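Local structure of EDD domain protein, DegV family (Ruminococcus gnavus, 3JR7) at residues K23-S28 / E86-S91; T75-T80 / L183-K188; D246-I251 / A272-F277. The protein is of unknown function but probably binds lipids, perhaps fatty acids. All blocks are in the same frame, centred on the assembly; numbering follows the deposited sequence.

Contact 1: residues K23-S28 / E86-S91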
# COMPACT_ATOMS: atom_id res chain seq x y z
N LYS A 23 -5.93 6.00 17.27
CA LYS A 23 -5.24 4.83 16.74
C LYS A 23 -5.36 4.85 15.21
O LYS A 23 -6.40 5.24 14.68
CB LYS A 23 -5.81 3.56 17.35
CG LYS A 23 -5.01 2.33 17.06
CD LYS A 23 -5.42 1.13 17.94
CE LYS A 23 -6.81 0.53 17.58
NZ LYS A 23 -7.20 -0.81 18.34
N VAL A 24 -4.30 4.42 14.52
CA VAL A 24 -4.28 4.24 13.06
C VAL A 24 -4.21 2.78 12.71
O VAL A 24 -3.18 2.10 12.97
CB VAL A 24 -3.10 4.95 12.36
CG1 VAL A 24 -3.29 4.89 10.81
CG2 VAL A 24 -2.97 6.42 12.85
N ILE A 25 -5.31 2.27 12.17
CA ILE A 25 -5.42 0.89 11.76
C ILE A 25 -5.15 0.83 10.25
O ILE A 25 -5.73 1.57 9.49
CB ILE A 25 -6.84 0.36 12.01
CG1 ILE A 25 -7.21 0.48 13.52
CG2 ILE A 25 -6.99 -1.08 11.49
CD1 ILE A 25 -8.66 0.34 13.77
N VAL A 26 -4.29 -0.07 9.83
CA VAL A 26 -3.89 -0.21 8.45
C VAL A 26 -4.04 -1.67 8.07
O VAL A 26 -3.61 -2.54 8.85
CB VAL A 26 -2.43 0.23 8.28
CG1 VAL A 26 -2.03 0.21 6.78
CG2 VAL A 26 -2.24 1.63 8.88
N ASP A 27 -4.64 -1.98 6.92
CA ASP A 27 -4.66 -3.38 6.52
C ASP A 27 -3.24 -3.82 6.20
O ASP A 27 -2.34 -3.00 6.03
CB ASP A 27 -5.68 -3.70 5.41
CG ASP A 27 -5.31 -3.12 4.04
OD1 ASP A 27 -4.11 -2.99 3.68
OD2 ASP A 27 -6.27 -2.87 3.28
N SER A 28 -3.01 -5.14 6.19
CA SER A 28 -1.63 -5.66 6.28
C SER A 28 -0.83 -5.39 4.99
O SER A 28 0.36 -5.47 4.97
CB SER A 28 -1.66 -7.14 6.59
OG SER A 28 -2.25 -7.86 5.56
N GLU A 86 -15.84 -8.09 11.04
CA GLU A 86 -15.82 -8.32 12.46
C GLU A 86 -14.44 -8.04 13.02
O GLU A 86 -14.33 -7.51 14.11
CB GLU A 86 -16.24 -9.76 12.78
CG GLU A 86 -17.74 -9.99 12.48
CD GLU A 86 -18.08 -10.11 10.97
OE1 GLU A 86 -17.19 -10.48 10.15
OE2 GLU A 86 -19.28 -9.87 10.62
N ARG A 87 -13.40 -8.41 12.27
CA ARG A 87 -12.07 -8.07 12.69
C ARG A 87 -11.85 -6.55 12.74
O ARG A 87 -11.16 -6.06 13.61
CB ARG A 87 -11.02 -8.65 11.76
CG ARG A 87 -9.82 -9.20 12.51
CD ARG A 87 -9.84 -10.75 12.51
NE ARG A 87 -10.30 -11.17 11.18
CZ ARG A 87 -9.63 -10.96 10.03
NH1 ARG A 87 -8.40 -10.37 10.02
NH2 ARG A 87 -10.21 -11.35 8.88
N TYR A 88 -12.40 -5.83 11.77
CA TYR A 88 -12.23 -4.38 11.79
C TYR A 88 -12.97 -3.80 12.99
O TYR A 88 -12.43 -2.96 13.73
CB TYR A 88 -12.74 -3.77 10.50
CG TYR A 88 -11.72 -3.72 9.37
CD1 TYR A 88 -10.62 -2.86 9.45
CD2 TYR A 88 -11.93 -4.43 8.18
CE1 TYR A 88 -9.73 -2.78 8.44
CE2 TYR A 88 -11.05 -4.31 7.12
CZ TYR A 88 -9.94 -3.49 7.28
OH TYR A 88 -9.05 -3.34 6.27
N MSE A 89 -14.20 -4.28 13.20
CA MSE A 89 -14.97 -3.82 14.37
C MSE A 89 -14.22 -3.97 15.67
O MSE A 89 -14.15 -3.05 16.48
CB MSE A 89 -16.33 -4.53 14.47
CG MSE A 89 -17.19 -3.94 15.60
SE MSE A 89 -18.70 -5.09 16.05
CE MSE A 89 -17.72 -6.26 17.29
N GLU A 90 -13.64 -5.14 15.87
CA GLU A 90 -12.89 -5.40 17.09
C GLU A 90 -11.69 -4.46 17.24
O GLU A 90 -11.37 -4.03 18.35
CB GLU A 90 -12.45 -6.87 17.15
CG GLU A 90 -13.63 -7.85 17.27
CD GLU A 90 -13.30 -9.32 16.94
OE1 GLU A 90 -12.10 -9.66 16.79
OE2 GLU A 90 -14.26 -10.14 16.83
N SER A 91 -11.03 -4.11 16.13
CA SER A 91 -9.91 -3.17 16.19
C SER A 91 -10.35 -1.75 16.54
O SER A 91 -9.56 -0.95 17.04
CB SER A 91 -9.12 -3.16 14.88
OG SER A 91 -9.81 -2.42 13.84

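Contact 2: residues T75-T80 / L183-K188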
# COMPACT_ATOMS: atom_id res chain seq x y z
N THR A 75 2.38 -24.26 -8.66
CA THR A 75 2.02 -24.06 -10.04
C THR A 75 0.76 -23.19 -10.15
O THR A 75 0.62 -22.41 -11.09
CB THR A 75 1.78 -25.41 -10.74
OG1 THR A 75 1.21 -25.15 -12.02
CG2 THR A 75 0.83 -26.26 -9.95
N SER A 76 -0.15 -23.30 -9.19
CA SER A 76 -1.30 -22.43 -9.24
C SER A 76 -1.03 -21.07 -8.54
O SER A 76 -0.29 -20.93 -7.56
CB SER A 76 -2.50 -23.12 -8.63
OG SER A 76 -2.15 -23.54 -7.33
N CYS A 77 -1.65 -20.07 -9.11
CA CYS A 77 -1.57 -18.70 -8.68
C CYS A 77 -2.09 -18.49 -7.24
O CYS A 77 -3.10 -19.07 -6.84
CB CYS A 77 -2.42 -17.96 -9.69
SG CYS A 77 -2.31 -16.29 -9.47
N ALA A 78 -1.39 -17.69 -6.43
CA ALA A 78 -1.86 -17.39 -5.07
C ALA A 78 -3.22 -16.66 -5.09
O ALA A 78 -3.54 -15.99 -6.05
CB ALA A 78 -0.82 -16.58 -4.31
N LYS A 79 -4.00 -16.83 -4.03
CA LYS A 79 -5.30 -16.13 -3.87
C LYS A 79 -5.20 -15.42 -2.54
O LYS A 79 -4.40 -15.81 -1.69
CB LYS A 79 -6.49 -17.09 -3.82
CG LYS A 79 -6.77 -17.87 -5.10
CD LYS A 79 -6.89 -16.98 -6.36
CE LYS A 79 -6.24 -17.67 -7.57
NZ LYS A 79 -6.45 -16.97 -8.90
N THR A 80 -5.98 -14.36 -2.37
CA THR A 80 -5.92 -13.57 -1.14
C THR A 80 -7.34 -13.24 -0.66
O THR A 80 -8.31 -13.37 -1.43
CB THR A 80 -5.06 -12.30 -1.35
OG1 THR A 80 -5.55 -11.51 -2.44
CG2 THR A 80 -3.58 -12.69 -1.62
N LEU A 183 3.82 -9.91 -13.62
CA LEU A 183 2.48 -9.32 -13.51
C LEU A 183 1.38 -10.35 -13.42
O LEU A 183 0.19 -10.00 -13.30
CB LEU A 183 2.18 -8.41 -14.70
CG LEU A 183 2.84 -7.04 -14.71
CD1 LEU A 183 2.80 -6.51 -16.10
CD2 LEU A 183 2.12 -6.09 -13.81
N ASP A 184 1.74 -11.63 -13.51
CA ASP A 184 0.73 -12.66 -13.65
C ASP A 184 -0.25 -12.78 -12.47
O ASP A 184 -1.41 -13.12 -12.69
CB ASP A 184 1.37 -14.03 -13.88
CG ASP A 184 2.09 -14.15 -15.24
OD1 ASP A 184 2.07 -13.21 -16.10
OD2 ASP A 184 2.71 -15.20 -15.41
N THR A 185 0.22 -12.56 -11.25
CA THR A 185 -0.68 -12.68 -10.09
C THR A 185 -1.76 -11.58 -10.14
O THR A 185 -2.96 -11.87 -9.97
CB THR A 185 0.08 -12.68 -8.76
OG1 THR A 185 1.19 -13.59 -8.87
CG2 THR A 185 -0.84 -13.11 -7.58
N LEU A 186 -1.35 -10.36 -10.45
CA LEU A 186 -2.32 -9.26 -10.68
C LEU A 186 -3.27 -9.57 -11.84
O LEU A 186 -4.50 -9.35 -11.74
CB LEU A 186 -1.60 -7.92 -10.91
CG LEU A 186 -1.03 -7.20 -9.65
CD1 LEU A 186 0.04 -6.14 -10.04
CD2 LEU A 186 -2.15 -6.61 -8.69
N ARG A 187 -2.72 -10.11 -12.92
CA ARG A 187 -3.54 -10.36 -14.11
C ARG A 187 -4.56 -11.45 -13.82
O ARG A 187 -5.75 -11.26 -14.00
CB ARG A 187 -2.65 -10.73 -15.30
CG ARG A 187 -3.40 -11.32 -16.51
CD ARG A 187 -4.20 -10.29 -17.27
NE ARG A 187 -3.32 -9.26 -17.84
CZ ARG A 187 -3.72 -8.12 -18.41
NH1 ARG A 187 -5.01 -7.81 -18.50
NH2 ARG A 187 -2.81 -7.28 -18.89
N LYS A 188 -4.07 -12.56 -13.29
CA LYS A 188 -4.89 -13.74 -13.08
C LYS A 188 -5.93 -13.52 -11.98
O LYS A 188 -7.03 -14.10 -12.03
CB LYS A 188 -4.00 -14.98 -12.80
CG LYS A 188 -3.19 -15.51 -14.07
CD LYS A 188 -2.24 -14.42 -14.75
CE LYS A 188 -1.65 -14.78 -16.14
NZ LYS A 188 -0.86 -13.62 -16.75

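Contact 3: residues D246-I251 / A272-F277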
# COMPACT_ATOMS: atom_id res chain seq x y z
N ASP A 246 7.41 19.24 -0.02
CA ASP A 246 6.47 19.00 1.08
C ASP A 246 6.24 17.51 1.33
O ASP A 246 5.45 17.16 2.24
CB ASP A 246 5.11 19.65 0.78
CG ASP A 246 5.19 21.16 0.58
OD1 ASP A 246 6.09 21.79 1.20
OD2 ASP A 246 4.36 21.71 -0.21
N LYS A 247 6.87 16.63 0.55
CA LYS A 247 6.42 15.26 0.52
C LYS A 247 7.50 14.25 0.89
O LYS A 247 8.69 14.50 0.71
CB LYS A 247 5.81 14.94 -0.86
CG LYS A 247 4.76 15.96 -1.20
CD LYS A 247 4.03 15.70 -2.44
CE LYS A 247 2.81 16.66 -2.52
NZ LYS A 247 2.13 16.54 -3.83
N ILE A 248 7.04 13.12 1.42
CA ILE A 248 7.90 12.01 1.72
C ILE A 248 7.73 11.02 0.56
O ILE A 248 6.60 10.77 0.10
CB ILE A 248 7.52 11.38 3.07
CG1 ILE A 248 7.65 12.42 4.20
CG2 ILE A 248 8.36 10.15 3.34
CD1 ILE A 248 7.45 11.85 5.65
N LEU A 249 8.84 10.51 0.05
CA LEU A 249 8.78 9.53 -1.00
C LEU A 249 9.04 8.15 -0.41
O LEU A 249 9.93 7.97 0.41
CB LEU A 249 9.79 9.86 -2.11
CG LEU A 249 9.71 8.90 -3.29
CD1 LEU A 249 9.71 9.66 -4.65
CD2 LEU A 249 10.84 7.90 -3.16
N ALA A 250 8.26 7.17 -0.81
CA ALA A 250 8.38 5.83 -0.30
C ALA A 250 8.62 4.86 -1.42
O ALA A 250 8.04 4.97 -2.51
CB ALA A 250 7.12 5.41 0.53
N ILE A 251 9.48 3.89 -1.13
CA ILE A 251 9.79 2.81 -2.06
C ILE A 251 9.67 1.46 -1.36
O ILE A 251 10.27 1.23 -0.33
CB ILE A 251 11.22 2.95 -2.63
CG1 ILE A 251 11.38 4.26 -3.38
CG2 ILE A 251 11.54 1.80 -3.58
CD1 ILE A 251 12.82 4.69 -3.50
N ALA A 272 13.62 17.10 -5.53
CA ALA A 272 14.00 17.08 -4.12
C ALA A 272 12.75 16.79 -3.29
O ALA A 272 11.72 17.44 -3.44
CB ALA A 272 14.63 18.47 -3.72
N VAL A 273 12.83 15.85 -2.36
CA VAL A 273 11.71 15.54 -1.48
C VAL A 273 12.08 15.88 -0.07
O VAL A 273 13.22 16.12 0.19
CB VAL A 273 11.37 14.05 -1.51
CG1 VAL A 273 10.71 13.69 -2.81
CG2 VAL A 273 12.63 13.23 -1.22
N LYS A 274 11.11 15.86 0.84
CA LYS A 274 11.39 16.18 2.22
C LYS A 274 12.30 15.11 2.77
O LYS A 274 13.26 15.41 3.46
CB LYS A 274 10.09 16.22 3.01
CG LYS A 274 10.30 16.63 4.49
CD LYS A 274 9.11 16.17 5.38
CE LYS A 274 7.87 16.99 5.13
NZ LYS A 274 6.62 16.19 5.41
N SER A 275 11.95 13.86 2.45
CA SER A 275 12.72 12.71 2.85
C SER A 275 12.17 11.51 2.08
O SER A 275 11.12 11.59 1.41
CB SER A 275 12.59 12.44 4.37
OG SER A 275 11.25 12.16 4.74
N SER A 276 12.90 10.40 2.17
CA SER A 276 12.42 9.16 1.58
C SER A 276 12.82 7.95 2.41
O SER A 276 13.75 8.01 3.23
CB SER A 276 12.92 9.02 0.14
OG SER A 276 14.33 8.79 0.11
N PHE A 277 12.13 6.85 2.17
CA PHE A 277 12.51 5.65 2.78
C PHE A 277 12.17 4.47 1.92
O PHE A 277 11.33 4.57 1.02
CB PHE A 277 11.84 5.54 4.15
CG PHE A 277 10.35 5.44 4.09
CD1 PHE A 277 9.74 4.20 3.93
CD2 PHE A 277 9.57 6.57 4.22
CE1 PHE A 277 8.35 4.09 3.89
CE2 PHE A 277 8.14 6.46 4.21
CZ PHE A 277 7.56 5.23 4.03
O HOH W 1 3.84 17.65 4.85

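Contact 1: residues K23-S28 / E86-S91
In the alpha/beta domain built on the mixed sheet that contains strand 22-27, helix 85-92 packs against this strand, and Lys23, Ile25 and Asp27 meet Tyr88 and Ser91. The two short segments run nearly antiparallel, at 162°, with their axes 10.5 Å apart. Lys23 reaches over to the last turn of the helix: its CG is anti to the backbone N (chi1 -169°), and a bend at chi3 brings NZ to the carbonyl oxygen of Ser91. This hydrogen bond, 2.7 Å from Lys23 NZ to Ser91 O, lies in the carbonyl plane on a lone pair. The same ammonium group forms a salt bridge with Glu43. Ile25 fills the middle, its CD1 pressed to 3.0 Å from Ser91 OG. That hydroxyl donates back into its own helix, to Tyr88 O at 2.7 Å, and thus turns its polar bond away from the isoleucine. Ile25 CG2 comes to the Tyr88 ring at its edge, near the ring plane, 4.4 Å from CE1. At the far end, the phenol oxygen Tyr88 OH lies 3.5 Å from Asp27 CB, and the carboxylate and ring planes are 55° apart. Tyr88 OH and Asp27 OD2 do not bond to each other; both bind Ser111 OG, and OD2 also receives Leu104 N. The chemistry is therefore graded along the strand, from a charged tether on the helical carbonyl, through an aliphatic centre, to a buried carboxylate and phenol joined through a third residue's hydroxyl, an arrangement likely to hold both groups in fixed orientations.

Contact 2: residues T75-T80 / L183-K188
The extended backbone leading into strand 79-81 passes beside the short helix 184-188, coming nearest where Cys77 CA and Thr185 CA stand 6.2 Å apart. The contact sets the start of this strand, which carries Thr80 of the pocket holding the bound polyether, against the helix; Thr80 OG1 is hydrogen-bonded to Tyr288 OH. Cys77 carries the contact with its sulfur. The thiol, turned away from its own amide N (chi1 -173°), projects to the helix and settles between side chains one turn apart, touching Thr185 CG2 at 4.0 Å and Lys188 CB at an equal distance. Thr185 offers its methyl to this side, while its hydroxyl OG1 is hydrogen-bonded to Asn290 OD1. The same methyl lies 4.2 Å from the carbonyl oxygen Ala78 O, which accepts a hydrogen bond from Asn189 ND2. Only the root of Lys188 meets the cysteine; beyond CB its chain leads away. Lys79 comes back toward the helix end, but its NZ bonds to Asn189 OD1. The direct contact is thus one of van der Waals touches by a thiol, a methyl and a methylene, and a polar link between loop and helix end passes through Asn189, whose amide serves Ala78 and Lys79 together.

Contact 3: residues D246-I251 / A272-F277
One face of the Phe277 ring is covered by the methyl of Ala250, a CH-pi contact with CB 4.0 Å from the ring centroid, while Ile248 CG2 lies at the ring edge, near its plane, 3.8 Å from CE2. The ring gets there because CG sits between the backbone N and carbonyl carbon (chi1 65°), which swings it over the neighbouring strand. Leu148 of helix 141-155 also touches the phenylalanine. Without the ring, as with an alanine here, the Ala250 methyl and Ile248 CG2 would probably lose their aromatic partner, with a gap left beside Leu148. On the other side of the sheet, Leu249 CB packs against Val273 CG1 at 4.0 Å, and Leu249 also meets Leu267 of helix 257-270. Between these layers the parallel backbones are joined by a bond of 2.9 Å from Leu249 N to Ser275 O, followed by Phe277 N to Leu249 O and Ile251 N to Phe277 O. Lys274 N extends the pairing to Lys247 O (2.8 Å), and a water links Lys274 NZ to Asp246 O. Strand 248-253, helix 257-270 and strand 275-280 form a beta-alpha-beta crossover, here at the margin of a mixed sheet with helices on both faces.

How the contacts relate
Contact 1 is the most buried of the three, whereas contacts 2 and 3 each combine buried residues with exposed ones. Contacts 1 and 2 both reach the sheet that includes strands 22-27 and 79-81, and strand 79-81 is followed directly in the chain by helix 85-92; contact 3 belongs to the other sheet, on the opposite side of the chain's centre from contact 2. Their chemistry differs accordingly: contact 3 joins neighbouring strands by parallel backbone hydrogen bonds, contact 1 sets a helix on a strand with a lysine-to-carbonyl bond, and contact 2 brings loop and helix together by apolar touches. None touches another, the centres lying 26 to 31 Å apart.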